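B-agarase (Saccharophagus degradans, PDB 4BQ2) hydrolyses agarose as an exo-acting beta-agarase of glycoside hydrolase family 50, its catalytic module carrying an N-terminal domain resembling a carbohydrate-binding module. Local coordinates at residues S15-R23 with Y51-E59; Q110-D120 with N141-F152. One frame throughout, in Å; residues are numbered along the deposited sequence.

Interaction 1: S15-R23 with Y51-E59; sequences SNIHFLNAR and YTGLAIVPE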
loop_
_atom_site.group_PDB
_atom_site.type_symbol
_atom_site.label_atom_id
_atom_site.label_comp_id
_atom_site.label_asym_id
_atom_site.label_seq_id
_atom_site.Cartn_x
_atom_site.Cartn_y
_atom_site.Cartn_z
ATOM N N SER A 15 21.409 -10.318 -29.042
ATOM C CA SER A 15 22.490 -9.561 -28.436
ATOM C C SER A 15 22.028 -8.237 -27.823
ATOM O O SER A 15 22.761 -7.660 -27.018
ATOM C CB SER A 15 23.650 -9.354 -29.427
ATOM O OG SER A 15 23.274 -8.496 -30.484
ATOM N N ASN A 16 20.827 -7.785 -28.205
ATOM C CA ASN A 16 20.213 -6.571 -27.662
ATOM C C ASN A 16 19.461 -6.812 -26.353
ATOM O O ASN A 16 18.841 -5.891 -25.821
ATOM C CB ASN A 16 19.252 -5.941 -28.675
ATOM C CG ASN A 16 19.933 -5.568 -29.975
ATOM O OD1 ASN A 16 21.121 -5.226 -30.003
ATOM N ND2 ASN A 16 19.179 -5.629 -31.069
ATOM N N ILE A 17 19.506 -8.043 -25.847
ATOM C CA ILE A 17 18.869 -8.375 -24.569
ATOM C C ILE A 17 19.895 -8.627 -23.485
ATOM O O ILE A 17 20.764 -9.475 -23.625
ATOM C CB ILE A 17 17.884 -9.560 -24.659
ATOM C CG1 ILE A 17 16.811 -9.276 -25.717
ATOM C CG2 ILE A 17 17.223 -9.787 -23.284
ATOM C CD1 ILE A 17 15.968 -10.478 -26.069
ATOM N N HIS A 18 19.754 -7.923 -22.376
ATOM C CA HIS A 18 20.745 -7.977 -21.293
ATOM C C HIS A 18 20.163 -8.635 -20.040
ATOM O O HIS A 18 18.982 -8.418 -19.707
ATOM C CB HIS A 18 21.238 -6.554 -21.017
ATOM C CG HIS A 18 21.671 -5.839 -22.264
ATOM N ND1 HIS A 18 22.971 -5.868 -22.723
ATOM C CD2 HIS A 18 20.959 -5.154 -23.193
ATOM C CE1 HIS A 18 23.048 -5.205 -23.864
ATOM N NE2 HIS A 18 21.840 -4.768 -24.177
ATOM N N PHE A 19 20.984 -9.433 -19.356
ATOM C CA PHE A 19 20.501 -10.259 -18.247
ATOM C C PHE A 19 21.054 -9.804 -16.909
ATOM O O PHE A 19 22.275 -9.689 -16.742
ATOM C CB PHE A 19 20.743 -11.730 -18.559
ATOM C CG PHE A 19 20.122 -12.134 -19.871
ATOM C CD1 PHE A 19 18.725 -12.186 -20.000
ATOM C CD2 PHE A 19 20.907 -12.363 -20.995
ATOM C CE1 PHE A 19 18.133 -12.517 -21.215
ATOM C CE2 PHE A 19 20.328 -12.704 -22.212
ATOM C CZ PHE A 19 18.944 -12.765 -22.332
ATOM N N LEU A 20 20.137 -9.509 -15.987
ATOM C CA LEU A 20 20.461 -9.019 -14.646
ATOM C C LEU A 20 20.303 -10.159 -13.669
ATOM O O LEU A 20 19.173 -10.594 -13.407
ATOM C CB LEU A 20 19.497 -7.913 -14.212
ATOM C CG LEU A 20 19.221 -6.714 -15.107
ATOM C CD1 LEU A 20 18.968 -5.510 -14.222
ATOM C CD2 LEU A 20 20.373 -6.424 -16.053
ATOM N N ASN A 21 21.425 -10.630 -13.128
ATOM C CA ASN A 21 21.426 -11.729 -12.183
ATOM C C ASN A 21 20.486 -12.847 -12.602
ATOM O O ASN A 21 19.608 -13.296 -11.839
ATOM C CB ASN A 21 21.101 -11.206 -10.803
ATOM C CG ASN A 21 22.270 -10.475 -10.201
ATOM O OD1 ASN A 21 23.303 -11.088 -9.910
ATOM N ND2 ASN A 21 22.130 -9.185 -10.023
ATOM N N ALA A 22 20.714 -13.307 -13.827
ATOM C CA ALA A 22 19.877 -14.286 -14.454
ATOM C C ALA A 22 20.700 -15.005 -15.507
ATOM O O ALA A 22 21.605 -14.418 -16.078
ATOM C CB ALA A 22 18.683 -13.600 -15.104
ATOM N N ARG A 23 20.376 -16.270 -15.749
ATOM C CA ARG A 23 20.948 -17.038 -16.875
ATOM C C ARG A 23 19.871 -17.240 -17.944
ATOM O O ARG A 23 18.722 -17.542 -17.626
ATOM C CB ARG A 23 21.404 -18.424 -16.406
ATOM C CG ARG A 23 22.517 -18.451 -15.367
ATOM C CD ARG A 23 22.839 -19.886 -14.943
ATOM N NE ARG A 23 24.085 -19.916 -14.174
ATOM C CZ ARG A 23 24.149 -19.895 -12.843
ATOM N NH1 ARG A 23 23.039 -19.864 -12.112
ATOM N NH2 ARG A 23 25.323 -19.917 -12.232
ATOM N N TYR A 51 17.161 -7.728 -7.314
ATOM C CA TYR A 51 16.684 -7.254 -8.604
ATOM C C TYR A 51 17.238 -8.161 -9.675
ATOM O O TYR A 51 18.451 -8.228 -9.848
ATOM C CB TYR A 51 17.095 -5.794 -8.885
ATOM C CG TYR A 51 16.387 -5.233 -10.102
ATOM C CD1 TYR A 51 16.883 -5.473 -11.370
ATOM C CD2 TYR A 51 15.207 -4.490 -9.981
ATOM C CE1 TYR A 51 16.241 -5.002 -12.495
ATOM C CE2 TYR A 51 14.556 -3.990 -11.109
ATOM C CZ TYR A 51 15.095 -4.266 -12.370
ATOM O OH TYR A 51 14.520 -3.830 -13.526
ATOM N N THR A 52 16.354 -8.849 -10.404
ATOM C CA THR A 52 16.779 -9.817 -11.418
ATOM C C THR A 52 15.872 -9.666 -12.658
ATOM O O THR A 52 14.783 -9.071 -12.568
ATOM C CB THR A 52 16.670 -11.254 -10.865
ATOM O OG1 THR A 52 15.289 -11.578 -10.633
ATOM C CG2 THR A 52 17.432 -11.387 -9.536
ATOM N N GLY A 53 16.317 -10.175 -13.806
ATOM C CA GLY A 53 15.479 -10.156 -15.007
ATOM C C GLY A 53 16.241 -9.883 -16.297
ATOM O O GLY A 53 17.438 -10.222 -16.422
ATOM N N LEU A 54 15.532 -9.282 -17.253
ATOM C CA LEU A 54 16.124 -8.896 -18.538
ATOM C C LEU A 54 15.728 -7.474 -18.920
ATOM O O LEU A 54 14.743 -6.894 -18.404
ATOM C CB LEU A 54 15.736 -9.889 -19.667
ATOM C CG LEU A 54 14.233 -10.025 -19.998
ATOM C CD1 LEU A 54 13.747 -8.884 -20.890
ATOM C CD2 LEU A 54 13.950 -11.342 -20.714
ATOM N N ALA A 55 16.521 -6.893 -19.813
ATOM C CA ALA A 55 16.225 -5.595 -20.357
ATOM C C ALA A 55 16.556 -5.651 -21.826
ATOM O O ALA A 55 17.684 -5.984 -22.220
ATOM C CB ALA A 55 17.034 -4.487 -19.668
ATOM N N ILE A 56 15.558 -5.341 -22.642
ATOM C CA ILE A 56 15.801 -5.212 -24.069
ATOM C C ILE A 56 16.136 -3.759 -24.321
ATOM O O ILE A 56 15.348 -2.855 -23.991
ATOM C CB ILE A 56 14.584 -5.628 -24.902
ATOM C CG1 ILE A 56 14.030 -6.971 -24.420
ATOM C CG2 ILE A 56 14.981 -5.747 -26.380
ATOM C CD1 ILE A 56 12.623 -7.231 -24.900
ATOM N N VAL A 57 17.297 -3.532 -24.930
ATOM C CA VAL A 57 17.798 -2.180 -25.129
ATOM C C VAL A 57 18.365 -2.085 -26.544
ATOM O O VAL A 57 19.523 -2.414 -26.761
ATOM C CB VAL A 57 18.916 -1.806 -24.126
ATOM C CG1 VAL A 57 19.302 -0.347 -24.315
ATOM C CG2 VAL A 57 18.484 -2.051 -22.687
ATOM N N PRO A 58 17.537 -1.657 -27.500
ATOM C CA PRO A 58 17.985 -1.500 -28.880
ATOM C C PRO A 58 19.016 -0.392 -29.008
ATOM O O PRO A 58 19.058 0.550 -28.216
ATOM C CB PRO A 58 16.714 -1.077 -29.622
ATOM C CG PRO A 58 15.873 -0.437 -28.559
ATOM C CD PRO A 58 16.121 -1.287 -27.343
ATOM N N GLU A 59 19.831 -0.545 -30.038
ATOM C CA GLU A 59 20.904 0.356 -30.400
ATOM C C GLU A 59 20.424 1.807 -30.383
ATOM O O GLU A 59 20.989 2.654 -29.684
ATOM C CB GLU A 59 21.350 -0.077 -31.801
ATOM C CG GLU A 59 21.180 -1.600 -32.008
ATOM C CD GLU A 59 19.774 -2.093 -32.415
ATOM O OE1 GLU A 59 19.103 -1.440 -33.255
ATOM O OE2 GLU A 59 19.344 -3.165 -31.914
HETATM O O HOH W 1 21.987 -3.438 -26.487
#
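An antiparallel strand pair of the CBM-like region joins I17-L20 to Y51-I56, its two directions 157° apart. H18 and A55 form one hydrogen-bonded pair, A55 N giving to H18 O at 2.9 Å in the carbonyl plane; L20 and G53 form the next, where G53 N meets a lone pair of L20 O. Beyond the end of the regular strands the pairing runs on one bond further, V57 N to N16 O at 3.0 Å and almost straight. Between these pairs I17 faces I56 and F19 faces L54, all four side chains on the same side, where L54 and I56 also meet I184 and I187 of strand 180-191. I17 CG1 lies alongside I56 CG1 at 3.8 Å. With CG2 anti to the backbone N, I17 also sets that methyl against CB of L54, which in turn touches CD1 of the F19 ring at 3.8 Å. On the other side H18 is exposed, although A55 opposite it is buried. There a water in the plane of the H18 imidazole links NE2, at 2.7 Å, to V57 O. Strand 51-56 also bonds to strand 166-174, which extends the antiparallel pairing, while L54 and I56 pack on strand 180-191; this is consistent with the beta-sandwich architecture common among carbohydrate-binding modules.

Interaction 2: Q110-D120 with N141-F152; sequences QSYYAKLSGHD and NPPTWTSDDRQF
S111-Y113 and R150-Q151 run parallel, and their backbones are stitched by alternating bonds: R150 N to S111 O at 2.8 Å, nearly straight, then Y113 N to R150 O and F152 N to Y113 O. Y112 and R150 share one side of the strands and lie side by side. The R150 chain bends at chi3 (68°) and brings NH1 to the edge of the Y112 ring, where it donates to OH at 3.0 Å, while NH2 forms a salt bridge with D103. Such a parallel pair is the exception in this largely antiparallel, CBM-like beta domain; the long irregular connection from strand 110-115 to strand 150-155 folds back over the opposite side. There Y113 has a neighbour over each face. Q151 CA sits over the centre of one, a CH-pi contact of 3.9 Å to the centroid; W145 lies over the rim of the other, planes 20° apart and barely overlapping, W145 CZ2 3.4 Å from Y113 CE2. The Y113 hydroxyl meets two waters, one also held by W145 O and S147 OG, the other by T144 N and K115 NZ. From the last residue of the strand, K115 NZ makes a salt bridge with D120 OD1 at 2.8 Å. T144 OG1 lies in the H119 ring plane, hydrogen-bonded to ND1 at 2.8 Å. N141 ND2 donates to the anti lone pair of D120 OD2 at 2.9 Å, while N141 OD1 is hydrogen-bonded to S136 OG.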
loop_
_atom_site.group_PDB
_atom_site.type_symbol
_atom_site.label_atom_id
_atom_site.label_comp_id
_atom_site.label_asym_id
_atom_site.label_seq_id
_atom_site.Cartn_x
_atom_site.Cartn_y
_atom_site.Cartn_z
ATOM N N GLN A 110 0.498 -18.569 -21.293
ATOM C CA GLN A 110 -0.557 -17.634 -21.681
ATOM C C GLN A 110 0.038 -16.405 -22.369
ATOM O O GLN A 110 1.257 -16.169 -22.266
ATOM C CB GLN A 110 -1.374 -17.209 -20.457
ATOM C CG GLN A 110 -1.960 -18.387 -19.683
ATOM C CD GLN A 110 -2.877 -17.958 -18.561
ATOM O OE1 GLN A 110 -3.965 -17.430 -18.800
ATOM N NE2 GLN A 110 -2.438 -18.170 -17.317
ATOM N N SER A 111 -0.800 -15.621 -23.049
ATOM C CA SER A 111 -0.350 -14.367 -23.671
ATOM C C SER A 111 -0.717 -13.216 -22.777
ATOM O O SER A 111 -1.842 -13.187 -22.208
ATOM C CB SER A 111 -1.039 -14.110 -25.035
ATOM O OG SER A 111 -0.441 -14.843 -26.081
ATOM N N TYR A 112 0.205 -12.255 -22.681
ATOM C CA TYR A 112 0.059 -11.122 -21.787
ATOM C C TYR A 112 0.214 -9.830 -22.575
ATOM O O TYR A 112 1.105 -9.729 -23.419
ATOM C CB TYR A 112 1.135 -11.197 -20.679
ATOM C CG TYR A 112 0.909 -12.329 -19.712
ATOM C CD1 TYR A 112 1.408 -13.615 -19.964
ATOM C CD2 TYR A 112 0.180 -12.113 -18.548
ATOM C CE1 TYR A 112 1.192 -14.662 -19.096
ATOM C CE2 TYR A 112 -0.042 -13.129 -17.666
ATOM C CZ TYR A 112 0.441 -14.420 -17.944
ATOM O OH TYR A 112 0.209 -15.419 -17.005
ATOM N N TYR A 113 -0.602 -8.820 -22.301
ATOM C CA TYR A 113 -0.401 -7.574 -23.054
ATOM C C TYR A 113 -0.355 -6.329 -22.220
ATOM O O TYR A 113 -1.000 -6.239 -21.173
ATOM C CB TYR A 113 -1.427 -7.409 -24.200
ATOM C CG TYR A 113 -2.871 -7.296 -23.733
ATOM C CD1 TYR A 113 -3.651 -8.441 -23.532
ATOM C CD2 TYR A 113 -3.457 -6.054 -23.524
ATOM C CE1 TYR A 113 -4.982 -8.348 -23.120
ATOM C CE2 TYR A 113 -4.784 -5.940 -23.116
ATOM C CZ TYR A 113 -5.536 -7.094 -22.919
ATOM O OH TYR A 113 -6.843 -6.967 -22.506
ATOM N N ALA A 114 0.396 -5.354 -22.731
ATOM C CA ALA A 114 0.490 -4.048 -22.142
ATOM C C ALA A 114 0.214 -3.020 -23.213
ATOM O O ALA A 114 0.945 -2.916 -24.207
ATOM C CB ALA A 114 1.873 -3.833 -21.520
ATOM N N LYS A 115 -0.856 -2.265 -23.013
ATOM C CA LYS A 115 -1.239 -1.208 -23.948
ATOM C C LYS A 115 -0.122 -0.169 -24.120
ATOM O O LYS A 115 0.479 0.254 -23.148
ATOM C CB LYS A 115 -2.547 -0.562 -23.471
ATOM C CG LYS A 115 -3.797 -1.358 -23.819
ATOM C CD LYS A 115 -4.959 -0.826 -23.012
ATOM C CE LYS A 115 -6.239 -1.570 -23.315
ATOM N NZ LYS A 115 -7.020 -1.579 -22.040
ATOM N N LEU A 116 0.186 0.201 -25.369
ATOM C CA LEU A 116 1.120 1.283 -25.617
ATOM C C LEU A 116 0.406 2.575 -25.908
ATOM O O LEU A 116 0.938 3.657 -25.681
ATOM C CB LEU A 116 1.967 0.953 -26.834
ATOM C CG LEU A 116 2.917 -0.230 -26.727
ATOM C CD1 LEU A 116 3.520 -0.499 -28.083
ATOM C CD2 LEU A 116 4.015 0.033 -25.703
ATOM N N SER A 117 -0.786 2.441 -26.480
ATOM C CA SER A 117 -1.621 3.560 -26.948
ATOM C C SER A 117 -3.072 3.096 -27.094
ATOM O O SER A 117 -3.349 1.897 -27.211
ATOM C CB SER A 117 -1.138 4.032 -28.312
ATOM O OG SER A 117 -1.206 2.947 -29.242
ATOM N N GLY A 118 -3.994 4.062 -27.084
ATOM C CA GLY A 118 -5.380 3.792 -27.384
ATOM C C GLY A 118 -6.251 3.493 -26.173
ATOM O O GLY A 118 -5.759 3.408 -25.042
ATOM N N HIS A 119 -7.555 3.351 -26.435
ATOM C CA HIS A 119 -8.538 2.859 -25.469
ATOM C C HIS A 119 -8.473 3.664 -24.186
ATOM O O HIS A 119 -8.521 4.903 -24.228
ATOM C CB HIS A 119 -8.366 1.338 -25.264
ATOM C CG HIS A 119 -8.637 0.530 -26.497
ATOM N ND1 HIS A 119 -9.073 -0.781 -26.450
ATOM C CD2 HIS A 119 -8.564 0.855 -27.813
ATOM C CE1 HIS A 119 -9.223 -1.232 -27.686
ATOM N NE2 HIS A 119 -8.930 -0.253 -28.530
ATOM N N ASP A 120 -8.339 2.997 -23.045
ATOM C CA ASP A 120 -8.349 3.729 -21.789
ATOM C C ASP A 120 -7.044 4.442 -21.467
ATOM O O ASP A 120 -6.900 4.987 -20.365
ATOM C CB ASP A 120 -8.859 2.867 -20.613
ATOM C CG ASP A 120 -8.116 1.514 -20.462
ATOM O OD1 ASP A 120 -7.317 1.123 -21.344
ATOM O OD2 ASP A 120 -8.385 0.815 -19.442
ATOM N N ASN A 141 -8.286 -1.134 -14.736
ATOM C CA ASN A 141 -9.588 -1.295 -15.329
ATOM C C ASN A 141 -9.873 -2.706 -15.715
ATOM O O ASN A 141 -8.951 -3.504 -15.940
ATOM C CB ASN A 141 -9.689 -0.407 -16.603
ATOM C CG ASN A 141 -10.160 1.000 -16.298
ATOM O OD1 ASN A 141 -10.632 1.282 -15.193
ATOM N ND2 ASN A 141 -10.025 1.904 -17.270
ATOM N N PRO A 142 -11.173 -3.018 -15.888
ATOM C CA PRO A 142 -11.470 -4.253 -16.597
ATOM C C PRO A 142 -10.900 -4.116 -18.004
ATOM O O PRO A 142 -10.680 -2.996 -18.455
ATOM C CB PRO A 142 -13.014 -4.305 -16.620
ATOM C CG PRO A 142 -13.475 -2.939 -16.267
ATOM C CD PRO A 142 -12.375 -2.253 -15.507
ATOM N N PRO A 143 -10.652 -5.231 -18.696
ATOM C CA PRO A 143 -10.082 -5.074 -20.046
ATOM C C PRO A 143 -11.035 -4.335 -20.996
ATOM O O PRO A 143 -12.248 -4.373 -20.796
ATOM C CB PRO A 143 -9.860 -6.523 -20.505
ATOM C CG PRO A 143 -10.674 -7.364 -19.595
ATOM C CD PRO A 143 -10.712 -6.640 -18.284
ATOM N N THR A 144 -10.498 -3.660 -22.009
ATOM C CA THR A 144 -11.332 -2.907 -22.950
ATOM C C THR A 144 -11.789 -3.725 -24.156
ATOM O O THR A 144 -12.423 -3.186 -25.069
ATOM C CB THR A 144 -10.621 -1.642 -23.444
ATOM O OG1 THR A 144 -9.319 -1.998 -23.911
ATOM C CG2 THR A 144 -10.503 -0.628 -22.315
ATOM N N TRP A 145 -11.421 -5.003 -24.183
ATOM C CA TRP A 145 -12.017 -5.962 -25.102
ATOM C C TRP A 145 -11.986 -7.334 -24.450
ATOM O O TRP A 145 -11.322 -7.510 -23.427
ATOM C CB TRP A 145 -11.276 -6.000 -26.430
ATOM C CG TRP A 145 -9.827 -6.467 -26.354
ATOM C CD1 TRP A 145 -9.368 -7.755 -26.395
ATOM C CD2 TRP A 145 -8.671 -5.635 -26.238
ATOM N NE1 TRP A 145 -7.982 -7.775 -26.331
ATOM C CE2 TRP A 145 -7.535 -6.485 -26.221
ATOM C CE3 TRP A 145 -8.480 -4.255 -26.160
ATOM C CZ2 TRP A 145 -6.233 -5.992 -26.136
ATOM C CZ3 TRP A 145 -7.186 -3.766 -26.071
ATOM C CH2 TRP A 145 -6.076 -4.637 -26.055
ATOM N N THR A 146 -12.661 -8.300 -25.071
ATOM C CA THR A 146 -12.741 -9.674 -24.577
ATOM C C THR A 146 -11.827 -10.612 -25.344
ATOM O O THR A 146 -11.860 -10.664 -26.586
ATOM C CB THR A 146 -14.188 -10.204 -24.678
ATOM O OG1 THR A 146 -15.031 -9.349 -23.903
ATOM C CG2 THR A 146 -14.281 -11.638 -24.131
ATOM N N SER A 147 -10.988 -11.336 -24.608
ATOM C CA SER A 147 -10.110 -12.344 -25.199
ATOM C C SER A 147 -9.607 -13.301 -24.115
ATOM O O SER A 147 -9.827 -13.059 -22.933
ATOM C CB SER A 147 -8.925 -11.676 -25.910
ATOM O OG SER A 147 -8.051 -11.067 -24.972
ATOM N N ASP A 148 -8.957 -14.389 -24.531
ATOM C CA ASP A 148 -8.327 -15.340 -23.599
ATOM C C ASP A 148 -7.034 -14.743 -22.980
ATOM O O ASP A 148 -6.507 -15.266 -21.985
ATOM C CB ASP A 148 -7.989 -16.640 -24.326
ATOM C CG ASP A 148 -9.181 -17.568 -24.477
ATOM O OD1 ASP A 148 -10.312 -17.183 -24.116
ATOM O OD2 ASP A 148 -8.978 -18.711 -24.949
ATOM N N ASP A 149 -6.548 -13.651 -23.569
ATOM C CA ASP A 149 -5.276 -13.036 -23.178
ATOM C C ASP A 149 -5.381 -12.352 -21.816
ATOM O O ASP A 149 -6.482 -12.000 -21.361
ATOM C CB ASP A 149 -4.812 -12.028 -24.234
ATOM C CG ASP A 149 -4.636 -12.654 -25.601
ATOM O OD1 ASP A 149 -4.331 -13.873 -25.681
ATOM O OD2 ASP A 149 -4.831 -11.924 -26.599
ATOM N N ARG A 150 -4.238 -12.164 -21.168
ATOM C CA ARG A 150 -4.201 -11.476 -19.881
ATOM C C ARG A 150 -3.613 -10.087 -19.988
ATOM O O ARG A 150 -2.541 -9.915 -20.520
ATOM C CB ARG A 150 -3.423 -12.301 -18.872
ATOM C CG ARG A 150 -4.045 -13.687 -18.642
ATOM C CD ARG A 150 -3.419 -14.356 -17.434
ATOM N NE ARG A 150 -3.776 -13.677 -16.179
ATOM C CZ ARG A 150 -3.040 -13.754 -15.074
ATOM N NH1 ARG A 150 -1.917 -14.480 -15.057
ATOM N NH2 ARG A 150 -3.437 -13.130 -13.971
ATOM N N GLN A 151 -4.301 -9.102 -19.434
ATOM C CA GLN A 151 -3.827 -7.717 -19.489
ATOM C C GLN A 151 -2.879 -7.451 -18.315
ATOM O O GLN A 151 -3.258 -7.684 -17.161
ATOM C CB GLN A 151 -5.009 -6.720 -19.471
ATOM C CG GLN A 151 -4.487 -5.303 -19.622
ATOM C CD GLN A 151 -5.519 -4.221 -19.845
ATOM O OE1 GLN A 151 -6.658 -4.279 -19.354
ATOM N NE2 GLN A 151 -5.090 -3.176 -20.519
ATOM N N PHE A 152 -1.647 -7.001 -18.590
ATOM C CA PHE A 152 -0.745 -6.556 -17.510
ATOM C C PHE A 152 -1.505 -5.488 -16.730
ATOM O O PHE A 152 -2.208 -4.629 -17.323
ATOM C CB PHE A 152 0.538 -5.926 -18.057
ATOM C CG PHE A 152 1.724 -6.867 -18.179
ATOM C CD1 PHE A 152 2.627 -7.016 -17.124
ATOM C CD2 PHE A 152 1.998 -7.525 -19.387
ATOM C CE1 PHE A 152 3.753 -7.845 -17.238
ATOM C CE2 PHE A 152 3.107 -8.357 -19.509
ATOM C CZ PHE A 152 3.999 -8.514 -18.441
HETATM O O HOH W 2 -3.652 -16.538 -23.435
HETATM O O HOH W 3 -7.953 -4.377 -22.787
HETATM O O HOH W 4 -8.591 -8.850 -23.157
HETATM O O HOH W 5 -8.371 -1.824 -19.536
#

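How the interactions relate
Both interactions fall within the CBM-like region of the chain and follow one another in sequence, 15-23 with 51-59 closing before 110-120 with 141-152 opens. Their centres stand 24 Å apart and their nearest atoms about 10 Å, so they do not touch. Other strands of the domain connect them: strand 180-191 pairs with strand 70-79, the neighbour of 110-115, and carries I184 and I187 against interaction 1. It also holds D185, a ligand of the calcium ion, which lies about 12 Å from the side chains of I17 and of S111. The two contrast in principle: interaction 1 rests on antiparallel backbone pairing, interaction 2 on a short parallel pair extended by loop side chains and waters.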